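Local coordinates for CYTH domain-containing protein (Pyrococcus horikoshii, PDB 2EEN), which is of unknown function but, as a CYTH-domain protein, probably belongs with the enzymes that bind triphosphate-bearing ligands inside a charged, strand-built tunnel, at residues Thr45-Arg50 with Lys67-Asp72; Ile136-Lys141 with Glu151-Ile156; Asp32-His37 with Leu105-Thr110. All coordinates share one frame; numbering follows the deposited sequence.

Interaction 1: Thr45-Arg50 with Lys67-Asp72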
loop_
_atom_site.group_PDB
_atom_site.type_symbol
_atom_site.label_atom_id
_atom_site.label_comp_id
_atom_site.label_asym_id
_atom_site.label_seq_id
_atom_site.Cartn_x
_atom_site.Cartn_y
_atom_site.Cartn_z
ATOM N N THR A 45 18.354 -4.981 8.185
ATOM C CA THR A 45 18.093 -3.548 8.241
ATOM C C THR A 45 17.092 -3.187 9.342
ATOM O O THR A 45 16.803 -2.009 9.572
ATOM C CB THR A 45 17.557 -3.045 6.898
ATOM O OG1 THR A 45 16.353 -3.753 6.583
ATOM C CG2 THR A 45 18.582 -3.281 5.794
ATOM N N ASP A 46 16.580 -4.213 10.013
ATOM C CA ASP A 46 15.625 -4.065 11.106
ATOM C C ASP A 46 14.339 -3.381 10.673
ATOM O O ASP A 46 13.780 -2.548 11.383
ATOM C CB ASP A 46 16.267 -3.308 12.273
ATOM C CG ASP A 46 15.453 -3.405 13.547
ATOM O OD1 ASP A 46 14.736 -4.413 13.727
ATOM O OD2 ASP A 46 15.545 -2.481 14.384
ATOM N N GLU A 47 13.866 -3.752 9.494
ATOM C CA GLU A 47 12.629 -3.202 8.967
ATOM C C GLU A 47 11.588 -4.311 8.945
ATOM O O GLU A 47 11.910 -5.481 9.126
ATOM C CB GLU A 47 12.843 -2.709 7.549
ATOM C CG GLU A 47 13.750 -1.528 7.430
ATOM C CD GLU A 47 14.069 -1.245 5.985
ATOM O OE1 GLU A 47 14.973 -1.910 5.436
ATOM O OE2 GLU A 47 13.399 -0.384 5.390
ATOM N N ALA A 48 10.331 -3.942 8.728
ATOM C CA ALA A 48 9.267 -4.930 8.656
ATOM C C ALA A 48 8.123 -4.406 7.803
ATOM O O ALA A 48 7.897 -3.198 7.709
ATOM C CB ALA A 48 8.753 -5.272 10.059
ATOM N N LEU A 49 7.429 -5.324 7.147
ATOM C CA LEU A 49 6.274 -4.967 6.342
ATOM C C LEU A 49 5.272 -6.052 6.671
ATOM O O LEU A 49 5.570 -7.244 6.568
ATOM C CB LEU A 49 6.599 -4.980 4.849
ATOM C CG LEU A 49 5.388 -4.559 4.010
ATOM C CD1 LEU A 49 5.031 -3.083 4.290
ATOM C CD2 LEU A 49 5.707 -4.754 2.540
ATOM N N ARG A 50 4.082 -5.641 7.074
ATOM C CA ARG A 50 3.086 -6.609 7.485
ATOM C C ARG A 50 1.669 -6.265 7.092
ATOM O O ARG A 50 1.317 -5.098 6.936
ATOM C CB ARG A 50 3.180 -6.737 9.011
ATOM C CG ARG A 50 1.918 -7.130 9.761
ATOM C CD ARG A 50 2.062 -6.790 11.254
ATOM N NE ARG A 50 1.533 -5.465 11.590
ATOM C CZ ARG A 50 1.892 -4.763 12.662
ATOM N NH1 ARG A 50 2.791 -5.249 13.502
ATOM N NH2 ARG A 50 1.340 -3.580 12.905
ATOM N N LYS A 67 7.400 -0.837 9.233
ATOM C CA LYS A 67 8.062 -0.411 10.451
ATOM C C LYS A 67 9.533 -0.178 10.159
ATOM O O LYS A 67 10.195 -1.002 9.522
ATOM C CB LYS A 67 7.897 -1.447 11.555
ATOM C CG LYS A 67 6.471 -1.517 12.075
ATOM C CD LYS A 67 6.438 -1.943 13.526
ATOM C CE LYS A 67 5.010 -1.996 14.035
ATOM N NZ LYS A 67 4.973 -2.239 15.502
ATOM N N GLY A 68 10.035 0.960 10.625
ATOM C CA GLY A 68 11.427 1.300 10.417
ATOM C C GLY A 68 12.272 0.685 11.511
ATOM O O GLY A 68 11.754 -0.010 12.384
ATOM N N PRO A 69 13.590 0.920 11.480
ATOM C CA PRO A 69 14.521 0.384 12.477
ATOM C C PRO A 69 14.219 0.927 13.867
ATOM O O PRO A 69 13.697 2.039 14.009
ATOM C CB PRO A 69 15.884 0.871 11.981
ATOM C CG PRO A 69 15.678 1.098 10.507
ATOM C CD PRO A 69 14.302 1.711 10.464
ATOM N N LYS A 70 14.533 0.141 14.891
ATOM C CA LYS A 70 14.332 0.597 16.260
ATOM C C LYS A 70 15.285 1.769 16.449
ATOM O O LYS A 70 16.433 1.723 15.999
ATOM C CB LYS A 70 14.661 -0.518 17.260
ATOM C CG LYS A 70 13.646 -1.660 17.285
ATOM C CD LYS A 70 13.987 -2.706 18.346
ATOM C CE LYS A 70 15.301 -3.413 18.043
ATOM N NZ LYS A 70 15.275 -4.097 16.718
ATOM N N ILE A 71 14.814 2.828 17.098
ATOM C CA ILE A 71 15.661 3.994 17.317
ATOM C C ILE A 71 16.013 4.173 18.785
ATOM O O ILE A 71 16.758 5.084 19.145
ATOM C CB ILE A 71 14.980 5.276 16.821
ATOM C CG1 ILE A 71 13.649 5.476 17.548
ATOM C CG2 ILE A 71 14.771 5.202 15.317
ATOM C CD1 ILE A 71 12.972 6.790 17.222
ATOM N N ASP A 72 15.492 3.286 19.624
ATOM C CA ASP A 72 15.729 3.354 21.062
ATOM C C ASP A 72 16.262 2.024 21.597
ATOM O O ASP A 72 15.739 0.959 21.271
ATOM C CB ASP A 72 14.421 3.724 21.770
ATOM C CG ASP A 72 14.577 3.828 23.270
ATOM O OD1 ASP A 72 15.437 4.610 23.730
ATOM O OD2 ASP A 72 13.832 3.132 23.991
HETATM O O HOH W 1 2.544 -3.409 15.903
#

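Interaction 2: Ile136-Lys141 with Glu151-Ile156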
loop_
_atom_site.group_PDB
_atom_site.type_symbol
_atom_site.label_atom_id
_atom_site.label_comp_id
_atom_site.label_asym_id
_atom_site.label_seq_id
_atom_site.Cartn_x
_atom_site.Cartn_y
_atom_site.Cartn_z
ATOM N N ILE A 136 2.599 -2.265 26.184
ATOM C CA ILE A 136 2.100 -0.968 26.602
ATOM C C ILE A 136 2.616 0.041 25.588
ATOM O O ILE A 136 3.744 -0.072 25.093
ATOM C CB ILE A 136 2.555 -0.602 28.037
ATOM C CG1 ILE A 136 1.819 0.663 28.494
ATOM C CG2 ILE A 136 4.074 -0.416 28.088
ATOM C CD1 ILE A 136 1.904 0.909 29.995
ATOM N N GLU A 137 1.784 1.017 25.253
ATOM C CA GLU A 137 2.170 2.017 24.274
ATOM C C GLU A 137 1.560 3.377 24.528
ATOM O O GLU A 137 0.509 3.502 25.163
ATOM C CB GLU A 137 1.751 1.567 22.877
ATOM C CG GLU A 137 0.272 1.227 22.791
ATOM C CD GLU A 137 -0.288 1.382 21.393
ATOM O OE1 GLU A 137 -0.553 2.533 20.986
ATOM O OE2 GLU A 137 -0.464 0.357 20.704
ATOM N N THR A 138 2.237 4.394 24.009
ATOM C CA THR A 138 1.783 5.769 24.110
ATOM C C THR A 138 2.492 6.547 23.017
ATOM O O THR A 138 3.596 6.183 22.606
ATOM C CB THR A 138 2.118 6.392 25.476
ATOM O OG1 THR A 138 1.480 7.675 25.577
ATOM C CG2 THR A 138 3.628 6.567 25.631
ATOM N N LEU A 139 1.856 7.609 22.538
ATOM C CA LEU A 139 2.438 8.427 21.483
ATOM C C LEU A 139 3.183 9.630 22.037
ATOM O O LEU A 139 2.803 10.193 23.063
ATOM C CB LEU A 139 1.348 8.903 20.520
ATOM C CG LEU A 139 0.567 7.811 19.786
ATOM C CD1 LEU A 139 -0.478 8.446 18.884
ATOM C CD2 LEU A 139 1.526 6.953 18.973
ATOM N N VAL A 140 4.258 10.006 21.349
ATOM C CA VAL A 140 5.071 11.158 21.724
ATOM C C VAL A 140 5.372 11.899 20.430
ATOM O O VAL A 140 5.459 11.287 19.368
ATOM C CB VAL A 140 6.398 10.735 22.389
ATOM C CG1 VAL A 140 6.118 9.977 23.674
ATOM C CG2 VAL A 140 7.214 9.885 21.435
ATOM N N LYS A 141 5.537 13.214 20.510
ATOM C CA LYS A 141 5.796 13.990 19.308
ATOM C C LYS A 141 7.247 13.940 18.845
ATOM O O LYS A 141 7.520 13.660 17.679
ATOM C CB LYS A 141 5.371 15.445 19.521
ATOM C CG LYS A 141 5.444 16.294 18.263
ATOM C CD LYS A 141 4.881 17.684 18.498
ATOM C CE LYS A 141 4.884 18.496 17.215
ATOM N NZ LYS A 141 4.294 19.846 17.420
ATOM N N GLU A 151 10.433 5.346 30.250
ATOM C CA GLU A 151 10.555 5.216 31.696
ATOM C C GLU A 151 9.174 5.132 32.337
ATOM O O GLU A 151 8.937 4.318 33.230
ATOM C CB GLU A 151 11.324 6.411 32.267
ATOM C CG GLU A 151 12.700 6.599 31.648
ATOM C CD GLU A 151 13.485 7.734 32.279
ATOM O OE1 GLU A 151 12.919 8.836 32.444
ATOM O OE2 GLU A 151 14.675 7.524 32.604
ATOM N N LYS A 152 8.260 5.966 31.860
ATOM C CA LYS A 152 6.904 5.991 32.385
ATOM C C LYS A 152 6.196 4.663 32.137
ATOM O O LYS A 152 5.572 4.098 33.037
ATOM C CB LYS A 152 6.126 7.123 31.722
ATOM C CG LYS A 152 4.675 7.183 32.100
ATOM C CD LYS A 152 3.965 8.202 31.242
ATOM C CE LYS A 152 2.515 8.308 31.626
ATOM N NZ LYS A 152 2.349 8.865 32.999
ATOM N N LEU A 153 6.294 4.164 30.912
ATOM C CA LEU A 153 5.643 2.907 30.575
ATOM C C LEU A 153 6.288 1.702 31.246
ATOM O O LEU A 153 5.597 0.766 31.653
ATOM C CB LEU A 153 5.611 2.718 29.055
ATOM C CG LEU A 153 4.364 3.272 28.349
ATOM C CD1 LEU A 153 4.044 4.683 28.827
ATOM C CD2 LEU A 153 4.596 3.252 26.843
ATOM N N GLU A 154 7.612 1.723 31.373
ATOM C CA GLU A 154 8.293 0.615 32.014
ATOM C C GLU A 154 7.824 0.541 33.461
ATOM O O GLU A 154 7.602 -0.542 33.990
ATOM C CB GLU A 154 9.812 0.799 31.972
ATOM C CG GLU A 154 10.564 -0.464 32.350
ATOM C CD GLU A 154 12.064 -0.265 32.414
ATOM O OE1 GLU A 154 12.628 0.353 31.486
ATOM O OE2 GLU A 154 12.683 -0.743 33.389
ATOM N N LYS A 155 7.666 1.701 34.094
ATOM C CA LYS A 155 7.212 1.741 35.482
ATOM C C LYS A 155 5.821 1.131 35.629
ATOM O O LYS A 155 5.568 0.350 36.544
ATOM C CB LYS A 155 7.203 3.180 36.012
ATOM C CG LYS A 155 6.700 3.292 37.446
ATOM C CD LYS A 155 6.925 4.686 38.014
ATOM C CE LYS A 155 6.716 4.692 39.519
ATOM N NZ LYS A 155 7.021 6.018 40.122
ATOM N N ILE A 156 4.917 1.479 34.717
ATOM C CA ILE A 156 3.561 0.945 34.760
ATOM C C ILE A 156 3.568 -0.581 34.669
ATOM O O ILE A 156 2.887 -1.258 35.438
ATOM C CB ILE A 156 2.705 1.530 33.620
ATOM C CG1 ILE A 156 2.475 3.023 33.868
ATOM C CG2 ILE A 156 1.375 0.802 33.532
ATOM C CD1 ILE A 156 1.869 3.747 32.694
#

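Interaction 3: Asp32-His37 with Leu105-Thr110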
loop_
_atom_site.group_PDB
_atom_site.type_symbol
_atom_site.label_atom_id
_atom_site.label_comp_id
_atom_site.label_asym_id
_atom_site.label_seq_id
_atom_site.Cartn_x
_atom_site.Cartn_y
_atom_site.Cartn_z
ATOM N N ASP A 32 -1.345 -11.738 11.517
ATOM C CA ASP A 32 -0.374 -10.942 10.781
ATOM C C ASP A 32 0.450 -11.761 9.823
ATOM O O ASP A 32 0.864 -12.878 10.140
ATOM C CB ASP A 32 0.606 -10.250 11.731
ATOM C CG ASP A 32 -0.074 -9.304 12.679
ATOM O OD1 ASP A 32 -1.068 -8.681 12.268
ATOM O OD2 ASP A 32 0.400 -9.170 13.827
ATOM N N ILE A 33 0.685 -11.202 8.645
ATOM C CA ILE A 33 1.539 -11.865 7.682
ATOM C C ILE A 33 2.711 -10.913 7.501
ATOM O O ILE A 33 2.524 -9.750 7.129
ATOM C CB ILE A 33 0.847 -12.095 6.316
ATOM C CG1 ILE A 33 -0.319 -13.082 6.458
ATOM C CG2 ILE A 33 1.847 -12.683 5.339
ATOM C CD1 ILE A 33 -0.968 -13.481 5.164
ATOM N N TYR A 34 3.910 -11.389 7.811
ATOM C CA TYR A 34 5.102 -10.568 7.657
ATOM C C TYR A 34 5.804 -10.941 6.371
ATOM O O TYR A 34 5.853 -12.115 6.000
ATOM C CB TYR A 34 6.042 -10.755 8.840
ATOM C CG TYR A 34 5.588 -10.011 10.060
ATOM C CD1 TYR A 34 5.972 -8.690 10.278
ATOM C CD2 TYR A 34 4.758 -10.624 10.996
ATOM C CE1 TYR A 34 5.540 -8.000 11.405
ATOM C CE2 TYR A 34 4.320 -9.939 12.125
ATOM C CZ TYR A 34 4.715 -8.631 12.320
ATOM O OH TYR A 34 4.274 -7.956 13.429
ATOM N N TYR A 35 6.358 -9.937 5.704
ATOM C CA TYR A 35 7.025 -10.117 4.425
ATOM C C TYR A 35 8.502 -9.809 4.405
ATOM O O TYR A 35 9.013 -9.075 5.247
ATOM C CB TYR A 35 6.354 -9.221 3.390
ATOM C CG TYR A 35 4.926 -9.581 3.135
ATOM C CD1 TYR A 35 3.903 -9.020 3.895
ATOM C CD2 TYR A 35 4.588 -10.504 2.146
ATOM C CE1 TYR A 35 2.578 -9.367 3.679
ATOM C CE2 TYR A 35 3.269 -10.855 1.920
ATOM C CZ TYR A 35 2.270 -10.283 2.688
ATOM O OH TYR A 35 0.962 -10.622 2.461
ATOM N N GLN A 36 9.184 -10.387 3.421
ATOM C CA GLN A 36 10.596 -10.134 3.212
ATOM C C GLN A 36 10.642 -9.251 1.981
ATOM O O GLN A 36 9.816 -9.386 1.078
ATOM C CB GLN A 36 11.358 -11.430 2.940
ATOM C CG GLN A 36 12.819 -11.229 2.542
ATOM C CD GLN A 36 13.635 -10.466 3.581
ATOM O OE1 GLN A 36 13.453 -9.260 3.775
ATOM N NE2 GLN A 36 14.544 -11.170 4.254
ATOM N N HIS A 37 11.597 -8.335 1.969
ATOM C CA HIS A 37 11.789 -7.419 0.862
ATOM C C HIS A 37 12.440 -8.197 -0.278
ATOM O O HIS A 37 13.253 -9.086 -0.049
ATOM C CB HIS A 37 12.690 -6.279 1.318
ATOM C CG HIS A 37 12.740 -5.123 0.373
ATOM N ND1 HIS A 37 13.478 -5.140 -0.792
ATOM C CD2 HIS A 37 12.158 -3.903 0.433
ATOM C CE1 HIS A 37 13.348 -3.978 -1.407
ATOM N NE2 HIS A 37 12.554 -3.209 -0.683
ATOM N N LEU A 105 6.487 -15.255 7.606
ATOM C CA LEU A 105 5.767 -15.984 8.636
ATOM C C LEU A 105 4.445 -15.315 8.965
ATOM O O LEU A 105 4.262 -14.118 8.727
ATOM C CB LEU A 105 6.616 -16.052 9.906
ATOM C CG LEU A 105 6.100 -17.011 10.979
ATOM C CD1 LEU A 105 6.182 -18.445 10.477
ATOM C CD2 LEU A 105 6.928 -16.852 12.232
ATOM N N LYS A 106 3.527 -16.107 9.504
ATOM C CA LYS A 106 2.227 -15.615 9.917
ATOM C C LYS A 106 2.180 -15.668 11.434
ATOM O O LYS A 106 2.428 -16.714 12.038
ATOM C CB LYS A 106 1.115 -16.484 9.348
ATOM C CG LYS A 106 0.838 -16.262 7.874
ATOM C CD LYS A 106 -0.562 -16.731 7.514
ATOM C CE LYS A 106 -0.519 -17.699 6.331
ATOM N NZ LYS A 106 0.814 -18.341 6.122
ATOM N N VAL A 107 1.863 -14.535 12.048
ATOM C CA VAL A 107 1.788 -14.452 13.497
ATOM C C VAL A 107 0.333 -14.271 13.892
ATOM O O VAL A 107 -0.330 -13.343 13.446
ATOM C CB VAL A 107 2.626 -13.266 14.032
ATOM C CG1 VAL A 107 2.559 -13.222 15.552
ATOM C CG2 VAL A 107 4.068 -13.403 13.565
ATOM N N VAL A 108 -0.164 -15.181 14.723
ATOM C CA VAL A 108 -1.550 -15.132 15.166
ATOM C C VAL A 108 -1.625 -14.950 16.666
ATOM O O VAL A 108 -0.899 -15.604 17.411
ATOM C CB VAL A 108 -2.285 -16.432 14.805
ATOM C CG1 VAL A 108 -3.736 -16.353 15.257
ATOM C CG2 VAL A 108 -2.200 -16.675 13.311
ATOM N N LYS A 109 -2.510 -14.068 17.113
ATOM C CA LYS A 109 -2.646 -13.841 18.540
ATOM C C LYS A 109 -3.987 -13.220 18.883
ATOM O O LYS A 109 -4.738 -12.793 18.004
ATOM C CB LYS A 109 -1.546 -12.894 19.027
ATOM C CG LYS A 109 -1.697 -11.469 18.471
ATOM C CD LYS A 109 -0.680 -10.502 19.085
ATOM C CE LYS A 109 -0.888 -9.081 18.577
ATOM N NZ LYS A 109 -0.557 -8.939 17.127
ATOM N N THR A 110 -4.291 -13.201 20.175
ATOM C CA THR A 110 -5.496 -12.540 20.641
ATOM C C THR A 110 -4.919 -11.390 21.449
ATOM O O THR A 110 -3.826 -11.505 22.008
ATOM C CB THR A 110 -6.388 -13.439 21.524
ATOM O OG1 THR A 110 -5.668 -13.884 22.675
ATOM C CG2 THR A 110 -6.868 -14.634 20.726
HETATM O O HOH W 2 -0.448 -11.200 15.492
#

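Interaction 1: Thr45-Arg50 with Lys67-Asp72
Asp46 and Lys70 make the charged part of this contact, and a single carboxylate oxygen does most of the work. Asp46 OD2 accepts from the backbone Lys70 N at 2.9 Å, in an almost straight bond (178°) that arrives from above the carboxylate plane. It also takes Lys70 NZ at 2.9 Å, in a salt bridge that comes from the opposite face on the syn side. The lysine chain bends at its last two torsions, which brings NZ back to the acid, while in the aspartate a CG anti to its own N (chi1 -166°) carries the carboxylate across to Lys70. Asp46 OD1 is salt-bridged to Arg78, which probably leaves the carboxylate little freedom to turn.

The backbone pairing is short. Ala48 and Lys67 form a hydrogen-bonded antiparallel pair, Ala48 N giving to Lys67 O at 3.0 Å and Lys67 N to Ala48 O at 2.9 Å. Toward Asp46 the proline has no N-H to give, and a CA-H...O contact is found instead: Pro69 CA to Asp46 O, 3.2 Å. The proline ring lies against the carbonyl of Thr45.

Beyond Ala48, on the face it shares with Lys67, two cationic side chains run past each other, with Lys67 CE 4.0 Å from Arg50 NH1. Water 1, lying at the edge of the guanidinium group and in its plane, accepts from both, from Arg50 NH1 at 3.0 Å and from Lys67 NZ at 2.7 Å. Arg50 NH1 is also bonded to Tyr34 OH on the next strand.

This is the open end of the beta hairpin 48-56/59-70. Its basic residues on one face are consistent with the charged tunnel wall known from CYTH proteins.

Interaction 2: Ile136-Lys141 with Glu151-Ile156
Leu153 slants across Ile136 and reaches on to Thr138. Its CB rests 3.6 Å from Ile136 CG2, and one atom further out Leu153 CG sits 3.6 Å from Ile136 CG1. The two methyls then straddle a single methyl of the strand: Leu153 CD1 and Leu153 CD2 are each 3.7 Å from Thr138 CG2. Leu153 CD2 also comes down on the backbone, 3.7 Å from Glu137 CA. Thr138 can offer its methyl to the leucine because its hydroxyl is turned elsewhere, OG1 standing anti to the backbone N (chi1 -172°) and bonded to Gly119 O.

The helix 146-160 is laid over one face of the antiparallel CYTH sheet, its short segment running against the direction of strand 136-139 at 153°, with the two axes 8.8 Å apart at their closest.

Glu154 comes next; turned from the strand at its root, it touches Leu6 of strand 3-9 and the loop residue Phe165. One turn beyond Leu153, Ile156 returns to the sheet. The tip of Ile136 meets it crosswise: an extended chain carries Ile136 CD1 to 3.6 Å from Ile156 CG2, the two side chains crossing at about a right angle. Ile156 also reaches past this strand to Ile122 on strand 120-127.

Interaction 3: Asp32-His37 with Leu105-Thr110
Tyr34 leans its ring across Val107 on the neighbouring strand. At the root, Tyr34 CB is 3.8 Å from Leu105 O, and with CG anti to the carbonyl carbon (chi1 -77°) the ring swings toward the partner strand. Along one side, Tyr34 CD2 and then Tyr34 CE2 each lie 3.8 Å from Val107 CG2, the methyl approaching obliquely, while Leu105 O stays at the ring edge. At the tip, OH leaves the contact for Arg50 on the next strand. With an alanine here, Val107 would probably lose the ring it rests against and Arg50 one partner of its guanidinium group.

The backbones pair antiparallel: Asp32 N to Val107 O and Val107 N to Asp32 O are both 2.7 Å, and Tyr34 N reaches Leu105 O at 2.9 Å, nearly straight at 176°. Asp32 OD2 forms a rather long salt bridge to Lys109 NZ, 3.4 Å, bridged as well by water 2, which gives to Asp32 OD2 and Val107 O and accepts from Lys109 NZ. Second partners hold both groups, Arg52 at Asp32 OD1 and His30 at Lys109 NZ.

On the other face Ile33 and Lys106 lie side by side, Ile33 CG1 3.7 Å from Lys106 CG.

Strand 23-36 runs between strands 102-117 and 48-56. Helix 170-176 covers the Tyr34 face, where Leu171 packs on Tyr34 and Leu105, and Leu174 on Leu105 and Val107, while Phe93 of helix 89-98 meets Ile33 on the opposite face.

In the fold
From the N terminus, the chain first enters interaction 3 at 32-37, and the loop it opens closes only at 105-110. Inside that loop sits interaction 1, a local hairpin closure between 45-50 and 67-72. Interaction 2 follows both in series, closing the short connection from strand 131-139 to helix 146-160. Interactions 1 and 3 touch, because strands 48-56 and 23-36 are neighbours: Leu49 O is probably hydrogen-bonded to Tyr35 N, and Arg50 packs on Asp32. Interaction 2 touches neither, its centre about 25 Å from that of interaction 3, across the middle of the chain. All three reach one sheet, tying its hairpin, its central strands and a covering helix together.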